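Local coordinates for 2-aminomuconate 6-semialdehyde dehydrogenase (Burkholderia cenocepacia, PDB 4U3W), which probably catalyses the NAD-dependent oxidation of 2-aminomuconate 6-semialdehyde to 2-aminomuconate, at residues D93-R98 and A127-F132; E101-E106 and A115-L120; L178-V183 and T206-V211. All blocks are in the same frame, centred on the assembly; numbering follows the deposited sequence.

Contact 1. Residues D93-R98 and A127-F132; sequences DGIEAR and ANFRTF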
loop_
_atom_site.group_PDB
_atom_site.type_symbol
_atom_site.label_atom_id
_atom_site.label_comp_id
_atom_site.label_asym_id
_atom_site.label_seq_id
_atom_site.Cartn_x
_atom_site.Cartn_y
_atom_site.Cartn_z
ATOM N N ASP A 93 -15.154 26.111 -3.120
ATOM C CA ASP A 93 -15.292 27.353 -3.892
ATOM C C ASP A 93 -16.287 28.323 -3.257
ATOM O O ASP A 93 -16.088 29.545 -3.276
ATOM C CB ASP A 93 -15.740 27.036 -5.339
ATOM C CG ASP A 93 -14.651 26.353 -6.163
ATOM O OD1 ASP A 93 -13.492 26.316 -5.717
ATOM O OD2 ASP A 93 -14.964 25.811 -7.242
ATOM N N GLY A 94 -17.398 27.789 -2.737
ATOM C CA GLY A 94 -18.441 28.619 -2.131
ATOM C C GLY A 94 -17.991 29.332 -0.862
ATOM O O GLY A 94 -18.436 30.461 -0.575
ATOM N N ILE A 95 -17.125 28.684 -0.096
ATOM C CA ILE A 95 -16.556 29.304 1.108
ATOM C C ILE A 95 -15.585 30.421 0.671
ATOM O O ILE A 95 -15.637 31.549 1.166
ATOM C CB ILE A 95 -15.802 28.268 1.971
ATOM C CG1 ILE A 95 -16.741 27.137 2.458
ATOM C CG2 ILE A 95 -15.219 28.935 3.201
ATOM C CD1 ILE A 95 -15.941 25.917 3.066
ATOM N N GLU A 96 -14.697 30.080 -0.260
ATOM C CA GLU A 96 -13.745 31.035 -0.855
ATOM C C GLU A 96 -14.459 32.295 -1.348
ATOM O O GLU A 96 -13.997 33.394 -1.145
ATOM C CB GLU A 96 -12.997 30.360 -2.022
ATOM C CG GLU A 96 -11.464 30.427 -2.001
ATOM C CD GLU A 96 -10.821 29.285 -2.818
ATOM O OE1 GLU A 96 -11.427 28.847 -3.822
ATOM O OE2 GLU A 96 -9.719 28.805 -2.448
ATOM N N ALA A 97 -15.595 32.109 -2.020
ATOM C CA ALA A 97 -16.408 33.226 -2.541
ATOM C C ALA A 97 -16.970 34.118 -1.423
ATOM O O ALA A 97 -17.371 35.268 -1.648
ATOM C CB ALA A 97 -17.564 32.666 -3.425
ATOM N N ARG A 98 -17.024 33.593 -0.208
ATOM C CA ARG A 98 -17.465 34.381 0.920
ATOM C C ARG A 98 -16.387 34.462 2.002
ATOM O O ARG A 98 -16.703 34.493 3.186
ATOM C CB ARG A 98 -18.773 33.798 1.494
ATOM C CG ARG A 98 -19.938 33.803 0.467
ATOM C CD ARG A 98 -21.211 33.208 1.040
ATOM N NE ARG A 98 -21.795 34.063 2.082
ATOM C CZ ARG A 98 -22.886 33.696 2.745
ATOM N NH1 ARG A 98 -23.419 32.534 2.441
ATOM N NH2 ARG A 98 -23.403 34.438 3.703
ATOM N N ALA A 127 -9.115 24.142 2.789
ATOM C CA ALA A 127 -8.187 23.083 2.365
ATOM C C ALA A 127 -8.637 21.654 2.747
ATOM O O ALA A 127 -8.303 20.667 2.034
ATOM C CB ALA A 127 -6.759 23.378 2.942
ATOM N N ASN A 128 -9.367 21.526 3.862
ATOM C CA ASN A 128 -9.923 20.229 4.273
ATOM C C ASN A 128 -10.819 19.662 3.188
ATOM O O ASN A 128 -10.715 18.469 2.874
ATOM C CB ASN A 128 -10.737 20.330 5.565
ATOM C CG ASN A 128 -9.852 20.393 6.810
ATOM O OD1 ASN A 128 -8.730 19.885 6.806
ATOM N ND2 ASN A 128 -10.342 21.067 7.874
ATOM N N PHE A 129 -11.677 20.516 2.612
ATOM C CA PHE A 129 -12.573 20.033 1.546
ATOM C C PHE A 129 -11.758 19.603 0.296
ATOM O O PHE A 129 -12.017 18.520 -0.249
ATOM C CB PHE A 129 -13.621 21.087 1.189
ATOM C CG PHE A 129 -14.764 21.137 2.190
ATOM C CD1 PHE A 129 -15.774 20.187 2.162
ATOM C CD2 PHE A 129 -14.785 22.104 3.183
ATOM C CE1 PHE A 129 -16.801 20.220 3.119
ATOM C CE2 PHE A 129 -15.847 22.135 4.123
ATOM C CZ PHE A 129 -16.824 21.187 4.072
ATOM N N ARG A 130 -10.753 20.402 -0.103
ATOM C CA ARG A 130 -9.988 20.080 -1.333
ATOM C C ARG A 130 -9.147 18.831 -1.137
ATOM O O ARG A 130 -8.997 18.004 -2.051
ATOM C CB ARG A 130 -9.090 21.260 -1.755
ATOM C CG ARG A 130 -9.908 22.535 -1.932
ATOM C CD ARG A 130 -9.420 23.347 -3.104
ATOM N NE ARG A 130 -9.936 24.698 -3.101
ATOM C CZ ARG A 130 -11.001 25.081 -3.798
ATOM N NH1 ARG A 130 -11.678 24.190 -4.551
ATOM N NH2 ARG A 130 -11.374 26.358 -3.767
ATOM N N THR A 131 -8.607 18.685 0.066
ATOM C CA THR A 131 -7.783 17.537 0.359
ATOM C C THR A 131 -8.522 16.226 0.285
ATOM O O THR A 131 -8.071 15.265 -0.340
ATOM C CB THR A 131 -7.153 17.673 1.751
ATOM O OG1 THR A 131 -6.142 18.658 1.665
ATOM C CG2 THR A 131 -6.504 16.351 2.191
ATOM N N PHE A 132 -9.658 16.142 0.958
ATOM C CA PHE A 132 -10.387 14.904 0.912
ATOM C C PHE A 132 -11.057 14.687 -0.424
ATOM O O PHE A 132 -11.298 13.547 -0.789
ATOM C CB PHE A 132 -11.421 14.822 2.066
ATOM C CG PHE A 132 -10.762 14.582 3.406
ATOM C CD1 PHE A 132 -10.197 13.349 3.689
ATOM C CD2 PHE A 132 -10.593 15.616 4.306
ATOM C CE1 PHE A 132 -9.522 13.138 4.906
ATOM C CE2 PHE A 132 -9.926 15.415 5.511
ATOM C CZ PHE A 132 -9.405 14.168 5.809
HETATM O O HOH W 1 -8.474 26.596 -2.165
#
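Arg-130 grips Asp-93 end-on through both of its terminal nitrogens, and the two bonds converge on a single carboxylate oxygen. NH2 lies 2.9 Å from Asp-93 OD1 and approaches it nearly along the C-O bond direction, whereas NH1, 3.0 Å from the same OD1, comes in from above the carboxylate plane. OD1 itself sits close to the guanidinium plane, although the planes of the two groups are turned 49° apart. Neither hydrogen bond is straight, with N-H...O angles of 149° and 140°, as expected when two donors share one acceptor. A bend at chi2 in the arginine chain carries the guanidinium out to the acids. Glu-96 joins the salt-bridge network by placing OE1 at the guanidinium edge beside NH2, but its side chain was modelled in two conformations, and the very short separation in this one is doubtful. A water accepts from Arg-130 NE and, in this copy of the glutamate, donates to Glu-96 OE2. A further bond from NH1 to His-89 helps to fix how the guanidinium is rotated.

These charges tie the last turns of helix 81-96 to the middle of helix 114-138, two members of the helical layer that packs beside the nucleotide-binding sheet in aldehyde dehydrogenases. The two segments keep their backbones well apart, 9.4 Å between Asp-93 CA and Arg-130 CA at the closest, so the long arginine side chain does most of the bridging.

Apolar contact takes over on the buried side. Ile-95 CD1 reaches Phe-129 CE2 at 3.9 Å, meeting the ring obliquely, with the two side chains crossing at about a right angle. Phe-129 also rests on Leu-88, Ile-91 and Ala-92 of helix 81-96, while Ile-95 leans on Ile-126.

Contact 2. Residues E101-E106 and A115-L120; sequences EFVAAE and AQARTL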
loop_
_atom_site.group_PDB
_atom_site.type_symbol
_atom_site.label_atom_id
_atom_site.label_comp_id
_atom_site.label_asym_id
_atom_site.label_seq_id
_atom_site.Cartn_x
_atom_site.Cartn_y
_atom_site.Cartn_z
ATOM N N GLU A 101 -16.572 37.120 4.868
ATOM C CA GLU A 101 -17.671 36.850 5.785
ATOM C C GLU A 101 -17.329 35.744 6.769
ATOM O O GLU A 101 -17.742 35.792 7.907
ATOM C CB GLU A 101 -18.938 36.415 5.026
ATOM C CG GLU A 101 -19.709 37.513 4.352
ATOM C CD GLU A 101 -20.959 36.967 3.698
ATOM O OE1 GLU A 101 -21.932 36.681 4.427
ATOM O OE2 GLU A 101 -20.954 36.772 2.469
ATOM N N PHE A 102 -16.691 34.674 6.286
ATOM C CA PHE A 102 -16.353 33.557 7.160
ATOM C C PHE A 102 -15.385 34.025 8.212
ATOM O O PHE A 102 -15.531 33.711 9.395
ATOM C CB PHE A 102 -15.757 32.389 6.356
ATOM C CG PHE A 102 -16.807 31.431 5.841
ATOM C CD1 PHE A 102 -17.464 31.656 4.628
ATOM C CD2 PHE A 102 -17.172 30.323 6.601
ATOM C CE1 PHE A 102 -18.469 30.788 4.206
ATOM C CE2 PHE A 102 -18.200 29.440 6.176
ATOM C CZ PHE A 102 -18.826 29.664 4.991
ATOM N N VAL A 103 -14.403 34.812 7.771
ATOM C CA VAL A 103 -13.438 35.402 8.683
ATOM C C VAL A 103 -14.129 36.218 9.752
ATOM O O VAL A 103 -13.847 36.064 10.940
ATOM C CB VAL A 103 -12.407 36.275 7.901
ATOM C CG1 VAL A 103 -11.501 37.060 8.871
ATOM C CG2 VAL A 103 -11.561 35.346 7.000
ATOM N N ALA A 104 -15.046 37.090 9.365
ATOM C CA ALA A 104 -15.682 37.985 10.345
ATOM C C ALA A 104 -16.563 37.219 11.371
ATOM O O ALA A 104 -16.620 37.582 12.537
ATOM C CB ALA A 104 -16.524 39.040 9.612
ATOM N N ALA A 105 -17.237 36.164 10.911
ATOM C CA ALA A 105 -18.055 35.313 11.780
ATOM C C ALA A 105 -17.149 34.603 12.801
ATOM O O ALA A 105 -17.431 34.585 13.987
ATOM C CB ALA A 105 -18.830 34.277 10.935
ATOM N N GLU A 106 -16.031 34.054 12.327
ATOM C CA GLU A 106 -15.127 33.332 13.192
ATOM C C GLU A 106 -14.525 34.273 14.234
ATOM O O GLU A 106 -14.496 33.948 15.429
ATOM C CB GLU A 106 -14.009 32.667 12.369
ATOM C CG GLU A 106 -13.258 31.566 13.103
ATOM C CD GLU A 106 -14.057 30.246 13.147
ATOM O OE1 GLU A 106 -15.296 30.281 13.130
ATOM O OE2 GLU A 106 -13.444 29.168 13.193
ATOM N N ALA A 115 -5.686 38.426 11.480
ATOM C CA ALA A 115 -4.688 37.861 10.584
ATOM C C ALA A 115 -4.569 36.347 10.760
ATOM O O ALA A 115 -4.280 35.617 9.809
ATOM C CB ALA A 115 -3.315 38.555 10.795
ATOM N N GLN A 116 -4.819 35.871 11.982
ATOM C CA GLN A 116 -4.680 34.450 12.267
ATOM C C GLN A 116 -5.938 33.688 11.802
ATOM O O GLN A 116 -5.864 32.533 11.366
ATOM C CB GLN A 116 -4.407 34.249 13.775
ATOM C CG GLN A 116 -3.070 34.897 14.236
ATOM C CD GLN A 116 -3.014 35.206 15.756
ATOM O OE1 GLN A 116 -3.845 34.710 16.539
ATOM N NE2 GLN A 116 -2.033 36.028 16.171
ATOM N N ALA A 117 -7.088 34.341 11.907
ATOM C CA ALA A 117 -8.363 33.731 11.489
ATOM C C ALA A 117 -8.325 33.498 9.985
ATOM O O ALA A 117 -8.861 32.501 9.473
ATOM C CB ALA A 117 -9.550 34.639 11.873
ATOM N N ARG A 118 -7.679 34.430 9.291
ATOM C CA ARG A 118 -7.564 34.360 7.840
ATOM C C ARG A 118 -6.681 33.189 7.431
ATOM O O ARG A 118 -7.080 32.356 6.603
ATOM C CB ARG A 118 -7.001 35.676 7.268
ATOM C CG ARG A 118 -7.982 36.862 7.278
ATOM C CD ARG A 118 -7.373 38.089 6.506
ATOM N NE ARG A 118 -7.170 37.810 5.084
ATOM C CZ ARG A 118 -8.109 37.932 4.141
ATOM N NH1 ARG A 118 -9.332 38.335 4.458
ATOM N NH2 ARG A 118 -7.830 37.639 2.875
ATOM N N THR A 119 -5.488 33.089 8.021
ATOM C CA THR A 119 -4.553 32.071 7.542
ATOM C C THR A 119 -4.622 30.691 8.188
ATOM O O THR A 119 -4.395 29.702 7.505
ATOM C CB THR A 119 -3.125 32.571 7.687
ATOM O OG1 THR A 119 -2.925 32.922 9.057
ATOM C CG2 THR A 119 -2.952 33.801 6.862
ATOM N N LEU A 120 -4.986 30.604 9.465
ATOM C CA LEU A 120 -5.062 29.309 10.128
ATOM C C LEU A 120 -6.496 28.783 10.094
ATOM O O LEU A 120 -6.715 27.640 9.779
ATOM C CB LEU A 120 -4.568 29.395 11.578
#
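Val-103 straddles the aliphatic root of Arg-118: both of its methyls, CG1 and CG2, lie 3.9 Å from Arg-118 CG. The valine holds CG1 anti to its backbone N (chi1 172°), and this same methyl also turns to Ala-117, whose CB stands 4.3 Å from Val-103 CG1. No hydrogen bond crosses between the segments. They come close, with 6.0 Å between Val-103 CA and Arg-118 CA, and the small Ala-117 is consistent with this.

One shell further out, the arginine separates into an apolar stem and a charged tip. Its chain bends at chi3 (64°), and in one of the two deposited conformations, so with some doubt, NH1 forms a salt bridge with Asp-100 near the start of the valine's own helix. The same two helices are thus joined by methyl packing near the backbone and, in that copy, by charge at the more exposed end. Within residues 115-120 the helix widens into a pi-type turn at 117-120.

Helices 99-110 and 114-138 follow each other with only a three-residue link. Glu-106 fastens the first of them to the neighbouring layer, accepting from Leu-176 N in the opening turn of helix 175-188 and bonding Ser-204 OG at the start of helix 203-214. Side chains of both these helices pack on strand 222-224.

Contact 3. Residues L178-V183 and T206-V211; sequences LFTWKV and TLLAEV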
loop_
_atom_site.group_PDB
_atom_site.type_symbol
_atom_site.label_atom_id
_atom_site.label_comp_id
_atom_site.label_asym_id
_atom_site.label_seq_id
_atom_site.Cartn_x
_atom_site.Cartn_y
_atom_site.Cartn_z
ATOM N N LEU A 178 -12.065 22.603 12.774
ATOM C CA LEU A 178 -12.339 21.278 13.300
ATOM C C LEU A 178 -13.714 20.733 12.852
ATOM O O LEU A 178 -13.893 19.516 12.772
ATOM C CB LEU A 178 -12.225 21.307 14.833
ATOM C CG LEU A 178 -10.757 21.625 15.202
ATOM C CD1 LEU A 178 -10.592 21.739 16.705
ATOM C CD2 LEU A 178 -9.826 20.550 14.626
ATOM N N PHE A 179 -14.655 21.609 12.543
ATOM C CA PHE A 179 -15.971 21.210 11.982
ATOM C C PHE A 179 -15.720 20.595 10.575
ATOM O O PHE A 179 -16.121 19.484 10.300
ATOM C CB PHE A 179 -16.895 22.443 11.954
ATOM C CG PHE A 179 -18.347 22.174 11.670
ATOM C CD1 PHE A 179 -19.195 21.668 12.642
ATOM C CD2 PHE A 179 -18.885 22.526 10.463
ATOM C CE1 PHE A 179 -20.598 21.490 12.376
ATOM C CE2 PHE A 179 -20.261 22.332 10.169
ATOM C CZ PHE A 179 -21.109 21.821 11.119
ATOM N N THR A 180 -14.970 21.287 9.728
ATOM C CA THR A 180 -14.748 20.786 8.375
ATOM C C THR A 180 -13.805 19.578 8.319
ATOM O O THR A 180 -13.893 18.767 7.386
ATOM C CB THR A 180 -14.164 21.867 7.459
ATOM O OG1 THR A 180 -12.914 22.314 8.003
ATOM C CG2 THR A 180 -15.153 23.041 7.343
ATOM N N TRP A 181 -12.898 19.485 9.292
ATOM C CA TRP A 181 -12.027 18.346 9.437
ATOM C C TRP A 181 -12.863 17.039 9.509
ATOM O O TRP A 181 -12.413 15.988 9.032
ATOM C CB TRP A 181 -11.185 18.540 10.698
ATOM C CG TRP A 181 -10.363 17.382 11.123
ATOM C CD1 TRP A 181 -10.442 16.716 12.330
ATOM C CD2 TRP A 181 -9.301 16.743 10.383
ATOM N NE1 TRP A 181 -9.499 15.709 12.372
ATOM C CE2 TRP A 181 -8.800 15.690 11.190
ATOM C CE3 TRP A 181 -8.749 16.944 9.114
ATOM C CZ2 TRP A 181 -7.746 14.852 10.778
ATOM C CZ3 TRP A 181 -7.702 16.100 8.691
ATOM C CH2 TRP A 181 -7.218 15.063 9.524
ATOM N N LYS A 182 -14.084 17.125 10.065
ATOM C CA LYS A 182 -14.999 15.965 10.119
ATOM C C LYS A 182 -16.031 15.960 8.986
ATOM O O LYS A 182 -16.308 14.895 8.372
ATOM C CB LYS A 182 -15.772 15.931 11.470
ATOM C CG LYS A 182 -14.890 16.026 12.701
ATOM C CD LYS A 182 -13.788 14.968 12.649
ATOM C CE LYS A 182 -12.941 14.943 13.943
ATOM N NZ LYS A 182 -13.919 14.833 15.120
ATOM N N VAL A 183 -16.611 17.118 8.691
ATOM C CA VAL A 183 -17.646 17.155 7.650
ATOM C C VAL A 183 -17.072 16.711 6.279
ATOM O O VAL A 183 -17.700 15.931 5.543
ATOM C CB VAL A 183 -18.257 18.586 7.523
ATOM C CG1 VAL A 183 -19.295 18.694 6.368
ATOM C CG2 VAL A 183 -18.918 19.002 8.843
ATOM N N THR A 206 -23.016 27.995 10.634
ATOM C CA THR A 206 -24.244 28.419 9.988
ATOM C C THR A 206 -23.944 28.954 8.568
ATOM O O THR A 206 -24.699 28.660 7.622
ATOM C CB THR A 206 -25.010 29.496 10.819
ATOM O OG1 THR A 206 -25.197 29.019 12.167
ATOM C CG2 THR A 206 -26.442 29.753 10.198
ATOM N N LEU A 207 -22.840 29.696 8.407
ATOM C CA LEU A 207 -22.457 30.162 7.068
ATOM C C LEU A 207 -22.146 28.985 6.197
ATOM O O LEU A 207 -22.448 28.976 4.968
ATOM C CB LEU A 207 -21.224 31.106 7.160
ATOM C CG LEU A 207 -21.524 32.465 7.795
ATOM C CD1 LEU A 207 -20.273 33.336 7.748
ATOM C CD2 LEU A 207 -22.636 33.106 7.001
ATOM N N LEU A 208 -21.535 27.961 6.799
ATOM C CA LEU A 208 -21.249 26.738 6.000
ATOM C C LEU A 208 -22.572 26.096 5.479
ATOM O O LEU A 208 -22.675 25.663 4.304
ATOM C CB LEU A 208 -20.428 25.727 6.805
ATOM C CG LEU A 208 -20.046 24.427 6.054
ATOM C CD1 LEU A 208 -19.169 24.775 4.837
ATOM C CD2 LEU A 208 -19.265 23.434 6.946
ATOM N N ALA A 209 -23.587 26.045 6.334
ATOM C CA ALA A 209 -24.899 25.584 5.883
ATOM C C ALA A 209 -25.430 26.418 4.707
ATOM O O ALA A 209 -25.996 25.850 3.793
ATOM C CB ALA A 209 -25.946 25.631 7.091
ATOM N N GLU A 210 -25.273 27.752 4.753
ATOM C CA GLU A 210 -25.703 28.603 3.630
ATOM C C GLU A 210 -24.978 28.240 2.342
ATOM O O GLU A 210 -25.569 28.236 1.234
ATOM C CB GLU A 210 -25.444 30.093 3.948
ATOM C CG GLU A 210 -26.273 30.575 5.119
ATOM C CD GLU A 210 -26.093 32.051 5.428
ATOM O OE1 GLU A 210 -25.561 32.792 4.571
ATOM O OE2 GLU A 210 -26.519 32.484 6.530
ATOM N N VAL A 211 -23.695 27.928 2.468
ATOM C CA VAL A 211 -22.922 27.507 1.284
ATOM C C VAL A 211 -23.456 26.168 0.748
ATOM O O VAL A 211 -23.658 26.027 -0.483
ATOM C CB VAL A 211 -21.383 27.429 1.587
ATOM C CG1 VAL A 211 -20.654 26.741 0.398
ATOM C CG2 VAL A 211 -20.845 28.846 1.782
#
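Residues 178-183 and 206-211, on helices 175-188 and 203-214, stand well apart, the nearest CA atoms of the two segments being those of Thr-180 and Leu-208, 9.1 Å from each other. Leu-208 spans most of that gap. With CG anti to its backbone N (chi1 -179°), the leucine extends toward residues 178-183 and presents one methyl, CD2, to two side chains at once. That methyl lies at the edge of the Phe-179 ring, close to its plane, 3.5 Å from Phe-179 CE2 and 3.7 Å from Phe-179 CD2; it touches the rim and covers neither face. One face of the ring is instead taken by Val-183 CG2, a turn along the phenylalanine's own helix, offset toward the rim. Phe-179 further packs against Phe-222 and Leu-224 of strand 222-224.

Thr-180 adds its CG2, 4.1 Å from the same Leu-208 CD2. Its hydroxyl serves different neighbours: OG1 probably accepts from Asn-128 ND2, and its proton can serve the carbonyl of Leu-176 or Leu-177, while the methyl is left to the apolar contact.

The two helices bracket strand 192-196, which runs parallel to both strand 153-169 before it and strand 222-224 after it. They are the connections of successive beta-alpha-beta crossovers, packed side by side as in the Rossmann-like nucleotide-binding domain of aldehyde dehydrogenases.

Along the chain contact 2 falls between the two halves of contact 1, and contact 3 follows both. Contacts 1 and 2 share helix 114-138, which meets helix 81-96 in the one and helix 99-110 in the other; their centres are 14 Å apart. Contact 3, whose centre is about 10 Å from that of contact 1 and 14 Å from that of contact 2, joins helices 175-188 and 203-214. The three are stitched together by Ile-95 against Phe-102, by Phe-102 and Ala-105 against Leu-207, and by the Arg-98 to Glu-210 salt bridge. Together they pack the early helices against the crossover helices of the probable nucleotide-binding domain, with Asn-128 and Phe-129 meeting Thr-180.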